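Local coordinates for protein arginyl-tRNA synthetase, putative (Plasmodium falciparum, PDB 5JLD) that probably attaches L-arginine to tRNA(Arg) at the expense of ATP, as a class I aminoacyl-tRNA synthetase, supplying arginyl-tRNA for protein synthesis, at residues L469-K472 with G476-I479; S484-I489 with T547-F552; S509-N514 with Y553-V558; A539-D544 with K575-L580; K557-N560 with S566-L569. All blocks are in the same frame, centred on the assembly; numbering follows the deposited sequence.

Interaction 1: L469-K472 with G476-I479; sequences LNVK and GIYI
The connection that leads the chain into helix 476-492, the opening helix of the all-helical DALR anticodon-binding bundle, folds back so that Leu469 and Val471 lie against Ile477 and Tyr478 in the first turns of that helix. Ile477 has the largest share of the contact, because its two branches serve different partners. Its CG1 arm, anti to the carbonyl carbon (chi1 -56°), crosses Leu469 obliquely, with CG1 4.0 Å from Leu469 CD2 and 3.8 Å from Leu469 O. The CG2 methyl turns the other way and meets Val471 CG2 at 3.8 Å, the two side chains crossing at about a right angle. A beta-branched residue suits this place, since one CB supplies both surfaces. Helices 401-420 and 436-453 also border the cluster, Leu469 touching Arg411 on the first and Ala447 on the second.

The loop itself is shaped by an Asx turn: Asn470 OD1 accepts from Lys472 N at 2.8 Å, the donor lying well above the carbonyl plane. Thr475 OG1 ties loop to helix, being hydrogen-bonded to both Asn470 O and Tyr478 N. Tyr478 sends its ring toward helix 536-556, where its OH is hydrogen-bonded to Thr546 OG1 and the ring meets that of Tyr543. At the near end of this side chain, Tyr478 CB sits 3.7 Å from Val471 O, which lies at the ring edge, close to its plane.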
# COMPACT_ATOMS: atom_id res chain seq x y z
N LEU A 469 -0.84 17.59 12.26
CA LEU A 469 -1.47 17.38 13.56
C LEU A 469 -2.75 18.20 13.75
O LEU A 469 -3.38 18.16 14.81
CB LEU A 469 -0.47 17.67 14.68
CG LEU A 469 0.73 16.71 14.69
CD1 LEU A 469 1.81 17.15 15.68
CD2 LEU A 469 0.28 15.30 15.01
N ASN A 470 -3.16 18.92 12.71
CA ASN A 470 -4.35 19.77 12.75
C ASN A 470 -5.64 18.95 12.90
O ASN A 470 -6.09 18.30 11.96
CB ASN A 470 -4.41 20.63 11.49
CG ASN A 470 -5.49 21.70 11.55
OD1 ASN A 470 -6.36 21.70 12.43
ND2 ASN A 470 -5.44 22.63 10.60
N VAL A 471 -6.23 19.02 14.09
CA VAL A 471 -7.44 18.26 14.38
C VAL A 471 -8.59 18.67 13.44
O VAL A 471 -9.55 17.92 13.26
CB VAL A 471 -7.87 18.44 15.87
CG1 VAL A 471 -8.55 19.79 16.08
CG2 VAL A 471 -8.78 17.31 16.31
N LYS A 472 -8.45 19.84 12.82
CA LYS A 472 -9.47 20.40 11.92
C LYS A 472 -9.26 20.03 10.46
O LYS A 472 -10.20 20.07 9.66
CB LYS A 472 -9.48 21.93 12.02
CG LYS A 472 -10.63 22.52 12.81
CD LYS A 472 -10.79 21.87 14.18
CE LYS A 472 -11.38 22.86 15.19
NZ LYS A 472 -11.66 22.23 16.51
N GLY A 476 -4.67 12.59 10.04
CA GLY A 476 -4.84 11.36 10.80
C GLY A 476 -5.49 11.57 12.16
O GLY A 476 -6.26 10.74 12.64
N ILE A 477 -5.17 12.70 12.78
CA ILE A 477 -5.78 13.14 14.03
C ILE A 477 -7.31 13.31 13.88
O ILE A 477 -8.09 12.85 14.72
CB ILE A 477 -5.17 14.48 14.50
CG1 ILE A 477 -3.64 14.36 14.63
CG2 ILE A 477 -5.85 14.98 15.77
CD1 ILE A 477 -3.17 13.23 15.54
N TYR A 478 -7.71 13.96 12.80
CA TYR A 478 -9.11 14.12 12.45
C TYR A 478 -9.80 12.76 12.34
O TYR A 478 -10.87 12.54 12.93
CB TYR A 478 -9.24 14.90 11.15
CG TYR A 478 -10.57 14.73 10.44
CD1 TYR A 478 -11.68 15.48 10.82
CD2 TYR A 478 -10.70 13.84 9.39
CE1 TYR A 478 -12.90 15.33 10.17
CE2 TYR A 478 -11.90 13.69 8.73
CZ TYR A 478 -13.00 14.44 9.13
OH TYR A 478 -14.19 14.27 8.46
N ILE A 479 -9.18 11.86 11.59
CA ILE A 479 -9.75 10.54 11.35
C ILE A 479 -9.95 9.83 12.69
O ILE A 479 -11.01 9.24 12.97
CB ILE A 479 -8.86 9.69 10.45
CG1 ILE A 479 -8.56 10.41 9.13
CG2 ILE A 479 -9.50 8.31 10.20
CD1 ILE A 479 -9.70 10.44 8.14

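Interaction 2: S484-I489 with T547-F552; sequences SRICSI and TTFTAF
Ile486 and Ile489 reach from one helix, and Phe549 comes from the opposite direction on the other, so that they meet midway, one isoleucine over the ring face and the other at its edge, across a gap too wide for the backbones to touch: the CA atoms of Ile486 and Phe549 are 9.3 Å apart. Ile486 is drawn out to full length, with CD1 trans along the chain (chi2 -177°), and this extension sets its terminal methyl over the ring of Phe549. CD1 stands 4.0 Å from the ring centroid and only 10° off the normal, a CH-pi contact close to ideal, in which the weakly polarised C-H groups meet the electron-rich face. Behind it, Ile486 CG1 lies over the same face, 3.8 Å from Phe549 CE2. Ile489, one helical turn further on, has almost the same conformation, yet its CD1 arrives in the ring plane instead, 4.0 Å from Phe549 CZ.

With CG anti to the backbone N (chi1 174°) the Phe549 ring is carried to helix 476-492, and chi2, near a right angle, sets the turn of its plane, face to Ile486 and edge to Ile489. The contact thus joins the first helix of the DALR anticodon-binding bundle to helix 536-556. Leu515 of helix 510-520 and Thr574 of helix 564-584 also touch Phe549, so a large flat residue fits this place, where four helices converge. The ring edge of Phe552 receives Phe549 CE1 in its plane.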
# COMPACT_ATOMS: atom_id res chain seq x y z
N SER A 484 -13.31 7.91 17.41
CA SER A 484 -13.68 7.95 18.82
C SER A 484 -15.09 8.51 19.02
O SER A 484 -15.80 8.11 19.95
CB SER A 484 -12.67 8.77 19.63
OG SER A 484 -12.60 10.10 19.16
N ARG A 485 -15.51 9.44 18.17
CA ARG A 485 -16.89 9.95 18.25
C ARG A 485 -17.89 8.82 17.95
O ARG A 485 -18.89 8.61 18.70
CB ARG A 485 -17.10 11.11 17.28
CG ARG A 485 -16.50 12.44 17.73
CD ARG A 485 -16.71 13.53 16.68
N ILE A 486 -17.63 8.10 16.86
CA ILE A 486 -18.51 7.00 16.50
C ILE A 486 -18.58 5.97 17.64
O ILE A 486 -19.65 5.42 17.91
CB ILE A 486 -18.07 6.32 15.20
CG1 ILE A 486 -18.02 7.35 14.08
CG2 ILE A 486 -19.04 5.21 14.80
CD1 ILE A 486 -17.66 6.76 12.75
N CYS A 487 -17.46 5.72 18.33
CA CYS A 487 -17.49 4.80 19.49
C CYS A 487 -18.29 5.38 20.67
O CYS A 487 -18.99 4.67 21.42
CB CYS A 487 -16.07 4.44 19.94
SG CYS A 487 -15.08 3.49 18.71
N SER A 488 -18.17 6.70 20.83
CA SER A 488 -18.90 7.43 21.84
C SER A 488 -20.41 7.22 21.68
O SER A 488 -21.13 7.04 22.67
CB SER A 488 -18.55 8.92 21.76
OG SER A 488 -19.63 9.74 22.15
N ILE A 489 -20.88 7.22 20.43
CA ILE A 489 -22.30 6.90 20.21
C ILE A 489 -22.71 5.58 20.87
O ILE A 489 -23.72 5.52 21.57
CB ILE A 489 -22.64 6.81 18.72
CG1 ILE A 489 -22.30 8.12 18.02
CG2 ILE A 489 -24.13 6.47 18.53
CD1 ILE A 489 -22.36 8.03 16.51
N THR A 547 -16.70 11.58 6.07
CA THR A 547 -17.55 12.76 5.80
C THR A 547 -18.96 12.32 5.46
O THR A 547 -19.95 12.88 5.96
CB THR A 547 -17.00 13.63 4.68
OG1 THR A 547 -16.93 12.86 3.48
CG2 THR A 547 -15.60 14.18 5.04
N THR A 548 -19.04 11.29 4.62
CA THR A 548 -20.33 10.71 4.30
C THR A 548 -21.04 10.40 5.61
O THR A 548 -22.21 10.77 5.79
CB THR A 548 -20.19 9.46 3.44
OG1 THR A 548 -19.52 9.81 2.23
CG2 THR A 548 -21.57 8.88 3.11
N PHE A 549 -20.29 9.81 6.56
CA PHE A 549 -20.91 9.41 7.81
C PHE A 549 -21.45 10.65 8.50
O PHE A 549 -22.59 10.68 8.97
CB PHE A 549 -19.95 8.66 8.75
CG PHE A 549 -20.56 8.38 10.10
CD1 PHE A 549 -21.34 7.24 10.30
CD2 PHE A 549 -20.41 9.28 11.15
CE1 PHE A 549 -21.94 6.99 11.53
CE2 PHE A 549 -21.01 9.05 12.38
CZ PHE A 549 -21.78 7.90 12.57
N THR A 550 -20.62 11.68 8.54
CA THR A 550 -21.01 12.91 9.20
C THR A 550 -22.31 13.42 8.60
O THR A 550 -23.21 13.83 9.32
CB THR A 550 -19.91 13.99 9.09
OG1 THR A 550 -18.75 13.54 9.79
CG2 THR A 550 -20.39 15.32 9.69
N ALA A 551 -22.40 13.35 7.27
CA ALA A 551 -23.58 13.88 6.58
C ALA A 551 -24.80 13.09 7.00
O ALA A 551 -25.89 13.64 7.16
CB ALA A 551 -23.39 13.84 5.08
N PHE A 552 -24.61 11.78 7.16
CA PHE A 552 -25.64 10.93 7.72
C PHE A 552 -26.05 11.50 9.07
O PHE A 552 -27.21 11.92 9.24
CB PHE A 552 -25.11 9.49 7.81
CG PHE A 552 -25.87 8.59 8.73
CD1 PHE A 552 -27.23 8.34 8.54
CD2 PHE A 552 -25.21 7.94 9.76
CE1 PHE A 552 -27.92 7.48 9.38
CE2 PHE A 552 -25.88 7.07 10.60
CZ PHE A 552 -27.25 6.84 10.41

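Interaction 3: S509-N514 with Y553-V558; sequences SIYEIN and YENCKV
Tyr511 and Asn555 each place CG anti to their own carbonyl carbon (chi1 -58° and -64°), and these matching torsions swing the phenol ring and the amide into one another across the gap between the helices. Asn555 covers one face of the ring. Its CB makes a CH-pi contact, 3.9 Å from the ring centroid, and its CG stands 3.6 Å above the ring plane toward the rim. The amide is steeply inclined to the ring, the two planes 61° apart, and Asn555 ND2 lies 2.9 Å from Tyr511 OH. Ile510 CG2 covers the opposite face, so the ring is clasped between its own helix neighbour and the asparagine.

The start of helix 510-520, within the DALR anticodon-binding domain, is organised by a capping box. Ser509 OG, at the N-cap, accepts a nearly straight bond from Tyr511 N at 2.9 Å, while Ser509 N gives a weak one to Glu512 OE2. A short serine suits the cap because its hydroxyl can curl back to the open backbone N-H groups. The same Glu512 OE2 approaches the thiol of Cys556, 3.6 Å from SG, and Arg567 of helix 564-584 packs against both Glu512 and Cys556.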
# COMPACT_ATOMS: atom_id res chain seq x y z
N SER A 509 -33.33 7.54 3.94
CA SER A 509 -32.90 8.85 3.47
C SER A 509 -31.82 8.73 2.41
O SER A 509 -31.11 7.72 2.31
CB SER A 509 -32.39 9.71 4.63
OG SER A 509 -31.46 10.68 4.17
N ILE A 510 -31.69 9.78 1.60
CA ILE A 510 -30.62 9.82 0.62
C ILE A 510 -29.25 9.66 1.29
O ILE A 510 -28.30 9.17 0.68
CB ILE A 510 -30.66 11.12 -0.20
CG1 ILE A 510 -29.68 11.04 -1.37
CG2 ILE A 510 -30.37 12.32 0.69
CD1 ILE A 510 -29.86 9.81 -2.25
N TYR A 511 -29.16 10.04 2.57
CA TYR A 511 -27.89 10.01 3.29
C TYR A 511 -27.53 8.59 3.74
O TYR A 511 -26.36 8.21 3.77
CB TYR A 511 -27.93 10.96 4.48
CG TYR A 511 -28.23 12.38 4.08
CD1 TYR A 511 -27.30 13.14 3.38
CD2 TYR A 511 -29.46 12.96 4.39
CE1 TYR A 511 -27.58 14.44 3.00
CE2 TYR A 511 -29.75 14.26 4.01
CZ TYR A 511 -28.81 14.99 3.31
OH TYR A 511 -29.10 16.29 2.94
N GLU A 512 -28.56 7.83 4.08
CA GLU A 512 -28.39 6.43 4.47
C GLU A 512 -28.07 5.59 3.25
O GLU A 512 -27.22 4.71 3.31
CB GLU A 512 -29.65 5.92 5.18
CG GLU A 512 -29.73 6.33 6.63
CD GLU A 512 -31.16 6.52 7.09
OE1 GLU A 512 -31.68 5.67 7.84
OE2 GLU A 512 -31.78 7.53 6.69
N ILE A 513 -28.76 5.89 2.15
CA ILE A 513 -28.43 5.32 0.85
C ILE A 513 -26.97 5.59 0.51
O ILE A 513 -26.23 4.67 0.18
CB ILE A 513 -29.32 5.90 -0.29
CG1 ILE A 513 -30.76 5.40 -0.17
CG2 ILE A 513 -28.77 5.51 -1.65
CD1 ILE A 513 -30.88 3.89 -0.32
N ASN A 514 -26.57 6.85 0.61
CA ASN A 514 -25.20 7.24 0.24
C ASN A 514 -24.11 6.59 1.12
O ASN A 514 -23.05 6.16 0.62
CB ASN A 514 -25.06 8.76 0.30
CG ASN A 514 -25.63 9.45 -0.92
OD1 ASN A 514 -26.18 8.80 -1.81
ND2 ASN A 514 -25.52 10.77 -0.97
N TYR A 553 -25.09 11.62 9.99
CA TYR A 553 -25.43 11.99 11.37
C TYR A 553 -26.19 13.31 11.41
O TYR A 553 -27.34 13.37 11.85
CB TYR A 553 -24.18 12.07 12.25
CG TYR A 553 -24.51 12.55 13.65
CD1 TYR A 553 -25.03 11.68 14.61
CD2 TYR A 553 -24.35 13.89 14.00
CE1 TYR A 553 -25.35 12.14 15.88
CE2 TYR A 553 -24.67 14.35 15.26
CZ TYR A 553 -25.17 13.47 16.20
OH TYR A 553 -25.49 13.95 17.46
N GLU A 554 -25.55 14.36 10.90
CA GLU A 554 -26.10 15.71 10.90
C GLU A 554 -27.52 15.78 10.36
O GLU A 554 -28.25 16.72 10.66
CB GLU A 554 -25.21 16.65 10.08
CG GLU A 554 -23.79 16.78 10.58
CD GLU A 554 -23.72 17.30 11.99
OE1 GLU A 554 -24.60 18.11 12.37
OE2 GLU A 554 -22.78 16.91 12.72
N ASN A 555 -27.92 14.80 9.56
CA ASN A 555 -29.21 14.93 8.91
C ASN A 555 -30.22 13.90 9.38
O ASN A 555 -31.39 13.96 8.99
CB ASN A 555 -29.04 14.86 7.39
CG ASN A 555 -28.21 16.01 6.85
OD1 ASN A 555 -27.20 16.39 7.44
ND2 ASN A 555 -28.67 16.61 5.76
N CYS A 556 -29.77 13.00 10.25
CA CYS A 556 -30.69 12.00 10.79
C CYS A 556 -30.81 12.11 12.31
O CYS A 556 -31.65 11.46 12.93
CB CYS A 556 -30.24 10.59 10.40
SG CYS A 556 -30.42 10.24 8.63
N LYS A 557 -29.97 12.97 12.88
CA LYS A 557 -29.97 13.24 14.32
C LYS A 557 -31.26 13.87 14.84
O LYS A 557 -31.46 13.95 16.05
CB LYS A 557 -28.79 14.15 14.66
CG LYS A 557 -28.75 15.41 13.81
CD LYS A 557 -27.77 16.44 14.34
CE LYS A 557 -28.09 17.83 13.78
NZ LYS A 557 -26.95 18.77 13.98
N VAL A 558 -32.12 14.35 13.94
CA VAL A 558 -33.33 15.06 14.36
C VAL A 558 -34.63 14.27 14.11
O VAL A 558 -35.73 14.72 14.46
CB VAL A 558 -33.43 16.44 13.66
CG1 VAL A 558 -32.43 17.42 14.26
CG2 VAL A 558 -33.21 16.29 12.15

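Interaction 4: A539-D544 with K575-L580; sequences AEYMYD and KSLLKL
Tyr541 and Met542 of helix 536-556 pack on Leu577 and Leu578 of helix 564-584 in the buried interior of the DALR anticodon-binding bundle, where two successive helices run in roughly opposite directions. They come close here: the CA atoms of Met542 and Leu578 are 6.7 Å apart.

The purely apolar part belongs to that pair. Met542 is extended through its first two torsions, both near 180°, which carries CG and SD out along Leu578; the two side chains cross at about a right angle. Leu578 CD1 presses on Met542 CG at 3.5 Å and lies 4.1 Å from Met542 SD. An unbranched, flexible methionine suits so close an approach, and it also reaches Ile479 of helix 476-492 and Tyr450 of helix 436-453.

The aromatic part is an edge contact. Leu577 CD2 approaches the Tyr541 ring near its plane, 4.2 Å from CE2, leaving the faces to other partners, among them the stacked ring of His518. The polar part is met from outside the pair: Tyr541 OH is hydrogen-bonded to His518 O, which lets a hydroxyl be buried among leucines. That same oxygen also touches hydrocarbon, with Leu577 CD2 3.3 Å from Tyr541 OH.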
# COMPACT_ATOMS: atom_id res chain seq x y z
N ALA A 539 -6.76 5.91 1.56
CA ALA A 539 -6.85 7.01 2.52
C ALA A 539 -8.04 7.92 2.17
O ALA A 539 -8.88 8.28 3.02
CB ALA A 539 -5.55 7.80 2.54
N GLU A 540 -8.10 8.28 0.90
CA GLU A 540 -9.21 9.03 0.33
C GLU A 540 -10.54 8.37 0.72
O GLU A 540 -11.44 9.01 1.28
CB GLU A 540 -9.10 9.06 -1.18
CG GLU A 540 -8.54 10.27 -1.84
CD GLU A 540 -8.92 10.26 -3.32
OE1 GLU A 540 -10.08 9.90 -3.63
OE2 GLU A 540 -8.06 10.58 -4.17
N TYR A 541 -10.62 7.07 0.45
CA TYR A 541 -11.84 6.31 0.67
C TYR A 541 -12.24 6.51 2.11
O TYR A 541 -13.41 6.80 2.44
CB TYR A 541 -11.63 4.83 0.37
CG TYR A 541 -12.80 3.96 0.78
CD1 TYR A 541 -13.88 3.79 -0.08
CD2 TYR A 541 -12.83 3.34 2.02
CE1 TYR A 541 -14.96 3.00 0.29
CE2 TYR A 541 -13.91 2.55 2.40
CZ TYR A 541 -14.97 2.39 1.52
OH TYR A 541 -16.05 1.61 1.87
N MET A 542 -11.21 6.45 2.96
CA MET A 542 -11.45 6.43 4.38
C MET A 542 -11.97 7.78 4.77
O MET A 542 -12.95 7.89 5.51
CB MET A 542 -10.17 6.09 5.16
CG MET A 542 -10.43 5.93 6.64
SD MET A 542 -8.95 5.53 7.59
CE MET A 542 -7.92 6.94 7.18
N TYR A 543 -11.32 8.81 4.23
CA TYR A 543 -11.73 10.18 4.50
C TYR A 543 -13.18 10.31 4.06
O TYR A 543 -14.03 10.84 4.80
CB TYR A 543 -10.83 11.18 3.76
CG TYR A 543 -11.16 12.63 4.05
CD1 TYR A 543 -10.74 13.23 5.24
CD2 TYR A 543 -11.89 13.40 3.15
CE1 TYR A 543 -11.03 14.54 5.52
CE2 TYR A 543 -12.21 14.73 3.43
CZ TYR A 543 -11.77 15.29 4.62
OH TYR A 543 -12.06 16.61 4.90
N ASP A 544 -13.50 9.77 2.88
CA ASP A 544 -14.84 10.03 2.37
C ASP A 544 -15.79 9.31 3.30
O ASP A 544 -16.85 9.86 3.63
CB ASP A 544 -14.98 9.60 0.91
CG ASP A 544 -14.11 10.45 -0.02
OD1 ASP A 544 -13.62 11.52 0.42
OD2 ASP A 544 -13.90 10.05 -1.19
N LYS A 575 -18.31 2.02 11.99
CA LYS A 575 -17.22 1.85 12.95
C LYS A 575 -16.27 0.73 12.54
O LYS A 575 -15.07 0.96 12.41
CB LYS A 575 -17.78 1.57 14.35
CG LYS A 575 -16.71 1.43 15.42
CD LYS A 575 -17.33 1.62 16.80
CE LYS A 575 -17.62 0.30 17.49
NZ LYS A 575 -16.42 -0.20 18.20
N SER A 576 -16.81 -0.48 12.35
CA SER A 576 -15.98 -1.59 11.89
C SER A 576 -15.11 -1.22 10.68
O SER A 576 -13.89 -1.48 10.65
CB SER A 576 -16.85 -2.80 11.53
OG SER A 576 -17.31 -3.47 12.69
N LEU A 577 -15.75 -0.60 9.68
CA LEU A 577 -15.06 -0.30 8.43
C LEU A 577 -13.97 0.76 8.65
O LEU A 577 -12.87 0.67 8.09
CB LEU A 577 -16.06 0.17 7.37
CG LEU A 577 -15.53 0.43 5.96
CD1 LEU A 577 -14.75 -0.81 5.43
CD2 LEU A 577 -16.70 0.79 5.02
N LEU A 578 -14.28 1.77 9.45
CA LEU A 578 -13.32 2.83 9.74
C LEU A 578 -12.09 2.25 10.46
O LEU A 578 -10.96 2.56 10.10
CB LEU A 578 -13.97 3.90 10.60
CG LEU A 578 -13.20 5.20 10.75
CD1 LEU A 578 -12.58 5.62 9.43
CD2 LEU A 578 -14.14 6.30 11.27
N LYS A 579 -12.35 1.42 11.47
CA LYS A 579 -11.29 0.72 12.21
C LYS A 579 -10.38 -0.04 11.25
O LYS A 579 -9.16 0.17 11.23
CB LYS A 579 -11.89 -0.23 13.23
CG LYS A 579 -10.89 -1.03 14.06
CD LYS A 579 -11.62 -2.14 14.82
CE LYS A 579 -10.65 -3.12 15.47
NZ LYS A 579 -10.20 -2.62 16.79
N LEU A 580 -11.00 -0.90 10.43
CA LEU A 580 -10.25 -1.69 9.45
C LEU A 580 -9.41 -0.80 8.52
O LEU A 580 -8.22 -1.07 8.32
CB LEU A 580 -11.20 -2.58 8.64
CG LEU A 580 -10.58 -3.40 7.52
CD1 LEU A 580 -9.43 -4.25 8.07
CD2 LEU A 580 -11.63 -4.31 6.89

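Interaction 5: K557-N560 with S566-L569; sequences KVLN and SRLL
The loop 557-560 is extended at Leu559 (psi 166°), which carries the chain past the end of Arg567 on helix 564-584 and holds Asn560 O facing its guanidinium group. Arg567 leaves its helix with a bend at chi3 (-72°) that turns the head toward the loop. Arg567 NH2 then donates to Asn560 O at 2.8 Å with an N-H...O angle of 153°. The acceptor lies nearly in the guanidinium plane, where the N-H bonds point, although the donor is somewhat tilted from the plane of the carbonyl.

Water 1 makes a second, looser link from the neighbouring nitrogen. It accepts from Arg567 NH1 at 3.1 Å and donates to Asn560 OD1 at 2.8 Å, and it too lies in the guanidinium plane. Asparagine suits this position because both its backbone and its side-chain carbonyl can be used, while its ND2 is hydrogen-bonded to Glu562 OE2 further along the loop. Leu559 adds an apolar component: its CB lies over one face of the guanidinium, and Leu559 CD1 is 3.8 Å from Arg567 NH1. The aliphatic stem of Arg567 is meanwhile laid against Phe552 and Cys556 of helix 536-556.

This corner closes the turn between the last two long helices of the DALR anticodon-binding domain. Its chemistry is that of a surface clasp: a cation is held by neutral oxygens, one direct and one through water, so its charge is probably solvated rather than neutralised by these partners, and the in-plane bonds together with the leucine over the face would restrict rotation of the head.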
# COMPACT_ATOMS: atom_id res chain seq x y z
N LYS A 557 -29.97 12.97 12.88
CA LYS A 557 -29.97 13.24 14.32
C LYS A 557 -31.26 13.87 14.84
O LYS A 557 -31.46 13.95 16.05
CB LYS A 557 -28.79 14.15 14.66
CG LYS A 557 -28.75 15.41 13.81
CD LYS A 557 -27.77 16.44 14.34
CE LYS A 557 -28.09 17.83 13.78
NZ LYS A 557 -26.95 18.77 13.98
N VAL A 558 -32.12 14.35 13.94
CA VAL A 558 -33.33 15.06 14.36
C VAL A 558 -34.63 14.27 14.11
O VAL A 558 -35.73 14.72 14.46
CB VAL A 558 -33.43 16.44 13.66
CG1 VAL A 558 -32.43 17.42 14.26
CG2 VAL A 558 -33.21 16.29 12.15
N LEU A 559 -34.49 13.08 13.53
CA LEU A 559 -35.61 12.16 13.37
C LEU A 559 -36.05 11.52 14.69
O LEU A 559 -35.31 11.58 15.69
CB LEU A 559 -35.24 11.07 12.37
CG LEU A 559 -34.78 11.55 11.00
CD1 LEU A 559 -34.17 10.39 10.25
CD2 LEU A 559 -35.98 12.13 10.24
N ASN A 560 -37.23 10.90 14.69
CA ASN A 560 -37.75 10.20 15.87
C ASN A 560 -37.12 8.81 16.04
O ASN A 560 -36.20 8.44 15.31
CB ASN A 560 -39.29 10.11 15.81
CG ASN A 560 -39.81 9.14 14.74
OD1 ASN A 560 -39.05 8.40 14.13
ND2 ASN A 560 -41.13 9.13 14.54
N SER A 566 -31.99 0.64 13.16
CA SER A 566 -31.30 0.62 11.86
C SER A 566 -30.16 1.64 11.79
O SER A 566 -29.07 1.32 11.31
CB SER A 566 -32.28 0.88 10.72
OG SER A 566 -31.59 0.92 9.48
N ARG A 567 -30.40 2.85 12.28
CA ARG A 567 -29.32 3.85 12.31
C ARG A 567 -28.13 3.37 13.16
O ARG A 567 -26.99 3.56 12.78
CB ARG A 567 -29.82 5.19 12.83
CG ARG A 567 -30.77 5.89 11.84
CD ARG A 567 -30.91 7.38 12.11
NE ARG A 567 -31.69 7.67 13.30
CZ ARG A 567 -33.02 7.61 13.40
NH1 ARG A 567 -33.77 7.22 12.37
NH2 ARG A 567 -33.60 7.91 14.55
N LEU A 568 -28.41 2.75 14.30
CA LEU A 568 -27.36 2.25 15.17
C LEU A 568 -26.55 1.17 14.45
O LEU A 568 -25.32 1.12 14.55
CB LEU A 568 -27.95 1.70 16.46
CG LEU A 568 -27.03 1.79 17.67
CD1 LEU A 568 -26.81 3.26 18.04
CD2 LEU A 568 -27.60 1.01 18.85
N LEU A 569 -27.25 0.30 13.73
CA LEU A 569 -26.63 -0.72 12.92
C LEU A 569 -25.69 -0.10 11.89
O LEU A 569 -24.54 -0.57 11.69
CB LEU A 569 -27.70 -1.57 12.22
CG LEU A 569 -27.57 -3.09 12.31
CD1 LEU A 569 -27.23 -3.53 13.72
CD2 LEU A 569 -28.85 -3.75 11.83
O HOH W 1 -36.84 7.42 12.65

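In the fold
All five contacts lie on the same side of the chain's centre, on the anticodon-binding bundle and the loop leading into it, not on the parallel sheet of the class I catalytic fold. Helix 536-556 is the common spine, used by interactions 2, 3 and 4. Interaction 4 touches interaction 1, Tyr478 CE2 lying 3.4 Å from Tyr543 CE1, and interaction 2, where Ile486 CD1 is 3.8 Å from Leu578 CD2. Outward, interaction 2 joins interaction 3 through Phe552 CE1 and Glu512 CG, 3.5 Å apart. Interactions 3 and 5 have centres about 8 Å apart and share Lys557 and Val558. Interactions 1 and 5, at opposite ends, are about 26 Å apart between centres.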